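Peptidase M3B, oligoendopeptidase F (Enterococcus faecium, PDB 2QR4) probably hydrolyses internal peptide bonds of short peptides, as a zinc-dependent metallopeptidase of family M3. Local coordinates at residues V256-L260 against A473-G477; Y428-F432 against A562-F566; T435-T440 against Y505-F509. One frame throughout, in Å; residues are numbered along the deposited sequence.

Interaction 1: residues V256-L260 against A473-G477; sequences VNKHL and AKYYG
K474 points CG away from its own backbone N (chi1 -177°), and a bend at chi3 (84°) then turns its ammonium onto the amide of N257, which reaches forward from the last turn of its helix. NZ donates to N257 OD1 over 2.6 Å, meeting the C=O at 135°. A long, flexible lysine suits this partly exposed place, because its aliphatic part can pack while its charge finds polar company: CG lies 3.8 Å from L260 CD1. The same leucine lays CD2 over one face of the Y475 ring, 3.9 Å from its centroid, a CH-pi contact for which a branched aliphatic tip is well shaped. V256 CG1 comes obliquely to Y475 CE2 at 3.9 Å. The polar ends are tied together by E444, whose carboxylate forms a salt bridge with K474 and accepts from both Y475 OH and N257 ND2; this network probably fixes the amide's rotation and balances the lysine's charge. The contact joins the C-terminal end of helix 246-258, and L260 just beyond it where helix 260-274 begins, to the C-terminal end of helix 461-476, with helix 418-454 packed against V256 and Y475 through F437 and T440, and helix 557-579 touching V256 through M563.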
loop_
_atom_site.group_PDB
_atom_site.type_symbol
_atom_site.label_atom_id
_atom_site.label_comp_id
_atom_site.label_asym_id
_atom_site.label_seq_id
_atom_site.Cartn_x
_atom_site.Cartn_y
_atom_site.Cartn_z
ATOM N N VAL A 256 -4.590 -29.260 -16.507
ATOM C CA VAL A 256 -5.376 -28.259 -17.205
ATOM C C VAL A 256 -4.663 -27.774 -18.466
ATOM O O VAL A 256 -5.270 -27.691 -19.526
ATOM C CB VAL A 256 -5.771 -27.079 -16.291
ATOM C CG1 VAL A 256 -6.363 -25.959 -17.114
ATOM C CG2 VAL A 256 -6.782 -27.543 -15.225
ATOM N N ASN A 257 -3.371 -27.484 -18.362
ATOM C CA ASN A 257 -2.589 -27.109 -19.547
ATOM C C ASN A 257 -2.581 -28.159 -20.650
ATOM O O ASN A 257 -2.656 -27.831 -21.833
ATOM C CB ASN A 257 -1.164 -26.717 -19.173
ATOM C CG ASN A 257 -1.049 -25.248 -18.842
ATOM O OD1 ASN A 257 -0.793 -24.422 -19.717
ATOM N ND2 ASN A 257 -1.308 -24.906 -17.591
ATOM N N LYS A 258 -2.517 -29.422 -20.255
ATOM C CA LYS A 258 -2.490 -30.511 -21.210
ATOM C C LYS A 258 -3.864 -30.679 -21.885
ATOM O O LYS A 258 -3.950 -31.243 -22.974
ATOM C CB LYS A 258 -2.013 -31.796 -20.516
ATOM C CG LYS A 258 -2.173 -33.084 -21.314
ATOM C CD LYS A 258 -1.738 -34.300 -20.471
ATOM C CE LYS A 258 -2.472 -35.596 -20.856
ATOM N NZ LYS A 258 -1.886 -36.243 -22.065
ATOM N N HIS A 259 -4.922 -30.155 -21.261
ATOM C CA HIS A 259 -6.281 -30.291 -21.808
ATOM C C HIS A 259 -6.924 -28.986 -22.312
ATOM O O HIS A 259 -8.145 -28.914 -22.472
ATOM C CB HIS A 259 -7.218 -30.975 -20.806
ATOM C CG HIS A 259 -6.841 -32.389 -20.510
ATOM N ND1 HIS A 259 -7.321 -33.451 -21.244
ATOM C CD2 HIS A 259 -6.006 -32.915 -19.584
ATOM C CE1 HIS A 259 -6.798 -34.572 -20.784
ATOM N NE2 HIS A 259 -6.001 -34.276 -19.774
ATOM N N LEU A 260 -6.113 -27.967 -22.570
ATOM C CA LEU A 260 -6.624 -26.712 -23.126
ATOM C C LEU A 260 -7.338 -26.917 -24.469
ATOM O O LEU A 260 -8.295 -26.215 -24.778
ATOM C CB LEU A 260 -5.497 -25.674 -23.280
ATOM C CG LEU A 260 -4.918 -25.179 -21.956
ATOM C CD1 LEU A 260 -3.788 -24.235 -22.205
ATOM C CD2 LEU A 260 -5.998 -24.520 -21.083
ATOM N N ALA A 473 -4.581 -16.057 -24.090
ATOM C CA ALA A 473 -4.636 -16.570 -25.459
ATOM C C ALA A 473 -4.316 -18.052 -25.475
ATOM O O ALA A 473 -4.906 -18.804 -26.250
ATOM C CB ALA A 473 -3.654 -15.798 -26.368
ATOM N N LYS A 474 -3.379 -18.461 -24.617
ATOM C CA LYS A 474 -3.025 -19.873 -24.458
ATOM C C LYS A 474 -4.247 -20.666 -23.990
ATOM O O LYS A 474 -4.526 -21.753 -24.486
ATOM C CB LYS A 474 -1.891 -20.027 -23.429
ATOM C CG LYS A 474 -1.387 -21.470 -23.234
ATOM C CD LYS A 474 -0.209 -21.590 -22.235
ATOM C CE LYS A 474 -0.727 -21.667 -20.784
ATOM N NZ LYS A 474 0.319 -22.045 -19.765
ATOM N N TYR A 475 -4.970 -20.111 -23.020
ATOM C CA TYR A 475 -6.154 -20.760 -22.502
ATOM C C TYR A 475 -7.309 -20.777 -23.502
ATOM O O TYR A 475 -7.884 -21.812 -23.771
ATOM C CB TYR A 475 -6.579 -20.123 -21.184
ATOM C CG TYR A 475 -5.943 -20.781 -19.993
ATOM C CD1 TYR A 475 -4.593 -20.641 -19.757
ATOM C CD2 TYR A 475 -6.695 -21.570 -19.115
ATOM C CE1 TYR A 475 -3.988 -21.253 -18.679
ATOM C CE2 TYR A 475 -6.106 -22.179 -18.027
ATOM C CZ TYR A 475 -4.742 -22.019 -17.821
ATOM O OH TYR A 475 -4.111 -22.617 -16.761
ATOM N N TYR A 476 -7.631 -19.648 -24.098
ATOM C CA TYR A 476 -8.811 -19.629 -24.936
ATOM C C TYR A 476 -8.613 -20.128 -26.352
ATOM O O TYR A 476 -9.571 -20.575 -26.980
ATOM C CB TYR A 476 -9.463 -18.253 -24.901
ATOM C CG TYR A 476 -10.173 -18.038 -23.582
ATOM C CD1 TYR A 476 -11.450 -18.562 -23.356
ATOM C CD2 TYR A 476 -9.550 -17.367 -22.544
ATOM C CE1 TYR A 476 -12.094 -18.367 -22.140
ATOM C CE2 TYR A 476 -10.182 -17.184 -21.329
ATOM C CZ TYR A 476 -11.451 -17.670 -21.139
ATOM O OH TYR A 476 -12.058 -17.474 -19.932
ATOM N N GLY A 477 -7.382 -20.069 -26.853
ATOM C CA GLY A 477 -7.099 -20.574 -28.187
ATOM C C GLY A 477 -7.518 -19.643 -29.308
ATOM O O GLY A 477 -8.007 -18.549 -29.056
#

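Interaction 2: residues Y428-F432 against A562-F566; sequences YLDGF and AMSMF
F566 is the main bump of this contact: its ring enters the hollow between L429 and F432. It arrives with CD1 over one face of the F432 ring, 3.3 Å from F432 CG, and the two planes are inclined at 51°, so the pair is neither a stack nor edge-to-face. F566 CB lies over F432 as well, 4.0 Å from the ring centroid. L429 fits its CD2 methyl over a face of F566, a CH-pi contact 3.8 Å from that centroid. F432 in turn projects across the gap, its CG swung away from its backbone N (chi1 -165°), and its ring ends beside A562, whose small methyl allows CE2 to come within 3.9 Å of CB. These are segments of helices 418-454 and 557-579, roughly antiparallel at 137°, their axes approaching to 11.2 Å, a spacing wide enough for aromatic rings to lie between them. Two Met-aromatic contacts, both with selenomethionines, add to the packing: M563 SE sits at the edge of F432, 3.8 Å from CZ, while M565 SE approaches the Y428 ring obliquely, 3.6 Å from OH. Polarisable, flexible methionine moulds itself to such ring borders. Y428 additionally makes a cation-pi contact with R569.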
loop_
_atom_site.group_PDB
_atom_site.type_symbol
_atom_site.label_atom_id
_atom_site.label_comp_id
_atom_site.label_asym_id
_atom_site.label_seq_id
_atom_site.Cartn_x
_atom_site.Cartn_y
_atom_site.Cartn_z
ATOM N N TYR A 428 -23.612 -27.545 -17.745
ATOM C CA TYR A 428 -22.468 -28.243 -17.147
ATOM C C TYR A 428 -21.126 -27.769 -17.734
ATOM O O TYR A 428 -20.169 -27.525 -16.993
ATOM C CB TYR A 428 -22.581 -29.771 -17.309
ATOM C CG TYR A 428 -21.331 -30.498 -16.836
ATOM C CD1 TYR A 428 -21.117 -30.738 -15.475
ATOM C CD2 TYR A 428 -20.341 -30.909 -17.743
ATOM C CE1 TYR A 428 -19.974 -31.373 -15.029
ATOM C CE2 TYR A 428 -19.181 -31.561 -17.303
ATOM C CZ TYR A 428 -19.007 -31.779 -15.947
ATOM O OH TYR A 428 -17.880 -32.412 -15.490
ATOM N N LEU A 429 -21.045 -27.651 -19.059
ATOM C CA LEU A 429 -19.760 -27.310 -19.679
ATOM C C LEU A 429 -19.396 -25.902 -19.275
ATOM O O LEU A 429 -18.227 -25.579 -19.075
ATOM C CB LEU A 429 -19.802 -27.463 -21.205
ATOM C CG LEU A 429 -20.144 -28.873 -21.713
ATOM C CD1 LEU A 429 -20.584 -28.840 -23.163
ATOM C CD2 LEU A 429 -18.969 -29.808 -21.524
ATOM N N ASP A 430 -20.423 -25.078 -19.112
ATOM C CA ASP A 430 -20.235 -23.698 -18.749
ATOM C C ASP A 430 -19.686 -23.535 -17.327
ATOM O O ASP A 430 -18.706 -22.810 -17.105
ATOM C CB ASP A 430 -21.540 -22.943 -18.918
ATOM C CG ASP A 430 -21.361 -21.464 -18.788
ATOM O OD1 ASP A 430 -20.545 -20.904 -19.558
ATOM O OD2 ASP A 430 -22.033 -20.871 -17.917
ATOM N N GLY A 431 -20.313 -24.210 -16.367
ATOM C CA GLY A 431 -19.816 -24.220 -14.995
ATOM C C GLY A 431 -18.386 -24.736 -14.953
ATOM O O GLY A 431 -17.554 -24.215 -14.212
ATOM N N PHE A 432 -18.098 -25.756 -15.765
ATOM C CA PHE A 432 -16.752 -26.326 -15.857
ATOM C C PHE A 432 -15.767 -25.277 -16.419
ATOM O O PHE A 432 -14.673 -25.100 -15.892
ATOM C CB PHE A 432 -16.805 -27.580 -16.740
ATOM C CG PHE A 432 -15.591 -28.485 -16.642
ATOM C CD1 PHE A 432 -14.344 -28.062 -17.071
ATOM C CD2 PHE A 432 -15.727 -29.791 -16.197
ATOM C CE1 PHE A 432 -13.247 -28.904 -17.017
ATOM C CE2 PHE A 432 -14.641 -30.642 -16.142
ATOM C CZ PHE A 432 -13.397 -30.198 -16.550
ATOM N N ALA A 562 -12.549 -35.868 -14.805
ATOM C CA ALA A 562 -13.428 -34.737 -15.026
ATOM C C ALA A 562 -13.306 -34.293 -16.485
ATOM O O ALA A 562 -14.311 -34.132 -17.182
ATOM C CB ALA A 562 -13.066 -33.594 -14.079
HETATM N N MSE A 563 -12.065 -34.123 -16.936
HETATM C CA MSE A 563 -11.779 -33.774 -18.318
HETATM C C MSE A 563 -12.448 -34.726 -19.306
HETATM O O MSE A 563 -13.015 -34.296 -20.311
HETATM C CB MSE A 563 -10.276 -33.751 -18.557
HETATM C CG MSE A 563 -9.553 -32.619 -17.857
HETATM SE SE MSE A 563 -10.180 -30.837 -18.395
HETATM C CE MSE A 563 -9.012 -29.789 -17.222
ATOM N N SER A 564 -12.396 -36.017 -19.018
ATOM C CA SER A 564 -12.982 -36.988 -19.916
ATOM C C SER A 564 -14.478 -36.730 -20.011
ATOM O O SER A 564 -15.084 -36.833 -21.089
ATOM C CB SER A 564 -12.709 -38.417 -19.449
ATOM O OG SER A 564 -13.509 -39.333 -20.197
HETATM N N MSE A 565 -15.070 -36.383 -18.879
HETATM C CA MSE A 565 -16.488 -36.099 -18.847
HETATM C C MSE A 565 -16.820 -34.815 -19.608
HETATM O O MSE A 565 -17.869 -34.702 -20.228
HETATM C CB MSE A 565 -16.948 -35.957 -17.411
HETATM C CG MSE A 565 -18.454 -35.767 -17.276
HETATM SE SE MSE A 565 -19.041 -35.796 -15.406
HETATM C CE MSE A 565 -17.785 -37.154 -14.708
ATOM N N PHE A 566 -15.928 -33.837 -19.543
ATOM C CA PHE A 566 -16.161 -32.576 -20.226
ATOM C C PHE A 566 -16.192 -32.866 -21.710
ATOM O O PHE A 566 -17.080 -32.400 -22.422
ATOM C CB PHE A 566 -15.054 -31.580 -19.891
ATOM C CG PHE A 566 -15.215 -30.239 -20.538
ATOM C CD1 PHE A 566 -15.834 -29.200 -19.863
ATOM C CD2 PHE A 566 -14.709 -30.001 -21.807
ATOM C CE1 PHE A 566 -15.960 -27.947 -20.444
ATOM C CE2 PHE A 566 -14.841 -28.751 -22.403
ATOM C CZ PHE A 566 -15.463 -27.723 -21.723
#

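Interaction 3: residues T435-T440 against Y505-F509; sequences TVFRQT and YSTGF
S506 is the knob of the tight half, its short side chain set into the hole formed by T435, V436, Q439 and T440. Serine suits the spot, being small enough for CA of S506 to lie 4.4 Å from CA of V436, and polar enough to answer a carbonyl. With OG beside its own backbone N (chi1 -47°), it donates to T435 O over 2.8 Å, in the carbonyl plane. That oxygen lies in a wider pi-type turn and is 4.4 Å from Q439 N, so the serine supplies a donor where the helix does not. V436 O is gripped twice by T440, from N and from OG1, the latter at 2.6 Å. On the partly exposed side, T435, Q439, Y505 and F509 meet at longer, van der Waals distances: T435 CG2 rests 3.5 Å from Y505 O, and Q439 CG 3.8 Å from Y505 CB. Buried V436 sets CG1 against F509 CD2 at 3.9 Å. T435 keeps its own hydroxyl bonded to G431 O. Segments 435-440 and 505-509, of helices 418-454 and 503-520, run nearly antiparallel with axes approaching to 8.2 Å; L252 of helix 246-258 covers S506 and T440, M563 of helix 557-579 touches V436, and T401 of helix 394-414 borders F509.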
loop_
_atom_site.group_PDB
_atom_site.type_symbol
_atom_site.label_atom_id
_atom_site.label_comp_id
_atom_site.label_asym_id
_atom_site.label_seq_id
_atom_site.Cartn_x
_atom_site.Cartn_y
_atom_site.Cartn_z
ATOM N N THR A 435 -15.107 -22.761 -13.429
ATOM C CA THR A 435 -14.594 -23.229 -12.163
ATOM C C THR A 435 -13.278 -23.989 -12.311
ATOM O O THR A 435 -12.446 -23.952 -11.409
ATOM C CB THR A 435 -15.625 -24.080 -11.454
ATOM O OG1 THR A 435 -16.878 -23.404 -11.529
ATOM C CG2 THR A 435 -15.252 -24.284 -9.989
ATOM N N VAL A 436 -13.061 -24.672 -13.430
ATOM C CA VAL A 436 -11.736 -25.272 -13.593
ATOM C C VAL A 436 -10.767 -24.467 -14.448
ATOM O O VAL A 436 -9.700 -24.104 -13.962
ATOM C CB VAL A 436 -11.744 -26.792 -13.895
ATOM C CG1 VAL A 436 -13.085 -27.248 -14.354
ATOM C CG2 VAL A 436 -10.630 -27.178 -14.851
ATOM N N PHE A 437 -11.149 -24.156 -15.687
ATOM C CA PHE A 437 -10.255 -23.469 -16.608
ATOM C C PHE A 437 -9.924 -22.044 -16.155
ATOM O O PHE A 437 -8.749 -21.671 -16.053
ATOM C CB PHE A 437 -10.798 -23.498 -18.056
ATOM C CG PHE A 437 -10.626 -24.831 -18.727
ATOM C CD1 PHE A 437 -9.357 -25.290 -19.073
ATOM C CD2 PHE A 437 -11.727 -25.650 -18.981
ATOM C CE1 PHE A 437 -9.183 -26.554 -19.671
ATOM C CE2 PHE A 437 -11.566 -26.904 -19.594
ATOM C CZ PHE A 437 -10.286 -27.351 -19.935
ATOM N N ARG A 438 -10.954 -21.258 -15.875
ATOM C CA ARG A 438 -10.759 -19.854 -15.510
ATOM C C ARG A 438 -10.055 -19.695 -14.141
ATOM O O ARG A 438 -9.081 -18.951 -14.012
ATOM C CB ARG A 438 -12.102 -19.130 -15.572
ATOM C CG ARG A 438 -12.093 -17.646 -15.244
ATOM C CD ARG A 438 -13.344 -16.983 -15.851
ATOM N NE ARG A 438 -13.645 -15.665 -15.287
ATOM C CZ ARG A 438 -13.001 -14.539 -15.607
ATOM N NH1 ARG A 438 -13.353 -13.403 -15.032
ATOM N NH2 ARG A 438 -11.991 -14.537 -16.484
ATOM N N GLN A 439 -10.510 -20.426 -13.132
ATOM C CA GLN A 439 -9.869 -20.340 -11.829
ATOM C C GLN A 439 -8.443 -20.859 -11.894
ATOM O O GLN A 439 -7.532 -20.307 -11.265
ATOM C CB GLN A 439 -10.676 -21.067 -10.767
ATOM C CG GLN A 439 -12.116 -20.529 -10.621
ATOM C CD GLN A 439 -12.180 -18.996 -10.521
ATOM O OE1 GLN A 439 -12.995 -18.362 -11.181
ATOM N NE2 GLN A 439 -11.335 -18.410 -9.679
ATOM N N THR A 440 -8.225 -21.895 -12.690
ATOM C CA THR A 440 -6.870 -22.395 -12.840
ATOM C C THR A 440 -5.972 -21.406 -13.591
ATOM O O THR A 440 -4.802 -21.260 -13.253
ATOM C CB THR A 440 -6.859 -23.759 -13.488
ATOM O OG1 THR A 440 -7.545 -24.661 -12.618
ATOM C CG2 THR A 440 -5.425 -24.244 -13.699
ATOM N N TYR A 505 -10.838 -23.730 -5.986
ATOM C CA TYR A 505 -12.096 -23.874 -6.707
ATOM C C TYR A 505 -11.997 -25.038 -7.691
ATOM O O TYR A 505 -12.920 -25.810 -7.823
ATOM C CB TYR A 505 -12.466 -22.601 -7.469
ATOM C CG TYR A 505 -12.861 -21.426 -6.607
ATOM C CD1 TYR A 505 -13.953 -21.482 -5.759
ATOM C CD2 TYR A 505 -12.156 -20.242 -6.676
ATOM C CE1 TYR A 505 -14.310 -20.383 -4.980
ATOM C CE2 TYR A 505 -12.505 -19.155 -5.919
ATOM C CZ TYR A 505 -13.566 -19.217 -5.080
ATOM O OH TYR A 505 -13.846 -18.094 -4.336
ATOM N N SER A 506 -10.862 -25.150 -8.367
ATOM C CA SER A 506 -10.683 -26.137 -9.426
ATOM C C SER A 506 -10.397 -27.545 -8.913
ATOM O O SER A 506 -10.814 -28.530 -9.528
ATOM C CB SER A 506 -9.558 -25.694 -10.356
ATOM O OG SER A 506 -9.723 -24.338 -10.698
ATOM N N THR A 507 -9.663 -27.650 -7.810
ATOM C CA THR A 507 -9.354 -28.964 -7.243
ATOM C C THR A 507 -10.609 -29.518 -6.604
ATOM O O THR A 507 -10.899 -30.718 -6.703
ATOM C CB THR A 507 -8.212 -28.918 -6.195
ATOM O OG1 THR A 507 -8.562 -28.031 -5.132
ATOM C CG2 THR A 507 -6.930 -28.425 -6.826
ATOM N N GLY A 508 -11.364 -28.622 -5.973
ATOM C CA GLY A 508 -12.617 -28.977 -5.321
ATOM C C GLY A 508 -13.660 -29.454 -6.305
ATOM O O GLY A 508 -14.329 -30.459 -6.070
ATOM N N PHE A 509 -13.792 -28.731 -7.412
ATOM C CA PHE A 509 -14.730 -29.097 -8.467
ATOM C C PHE A 509 -14.394 -30.474 -9.032
ATOM O O PHE A 509 -15.275 -31.317 -9.217
ATOM C CB PHE A 509 -14.673 -28.058 -9.585
ATOM C CG PHE A 509 -15.578 -28.362 -10.750
ATOM C CD1 PHE A 509 -16.797 -27.715 -10.886
ATOM C CD2 PHE A 509 -15.202 -29.286 -11.715
ATOM C CE1 PHE A 509 -17.633 -27.983 -11.964
ATOM C CE2 PHE A 509 -16.031 -29.563 -12.793
ATOM C CZ PHE A 509 -17.244 -28.907 -12.922
#

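The three contacts form one continuous helical core. The centres of interactions 1 and 2 lie about 14 Å apart, those of interactions 1 and 3 about 13 Å, and those of interactions 2 and 3 about 11 Å. Helix 418-454 supplies a segment to both interactions 2 and 3, and its F437 touches V256 and Y475 of interaction 1 as well as F432 and M563 of interaction 2. Along the chain the order is 256-260, 428-432, 435-440, 473-477, 505-509 and 562-566: interaction 3 falls between the two segments of interaction 2, whereas interaction 1 crosses both. Distant parts of the family M3 region are thereby interlocked around one long helix in this largely helical peptidase.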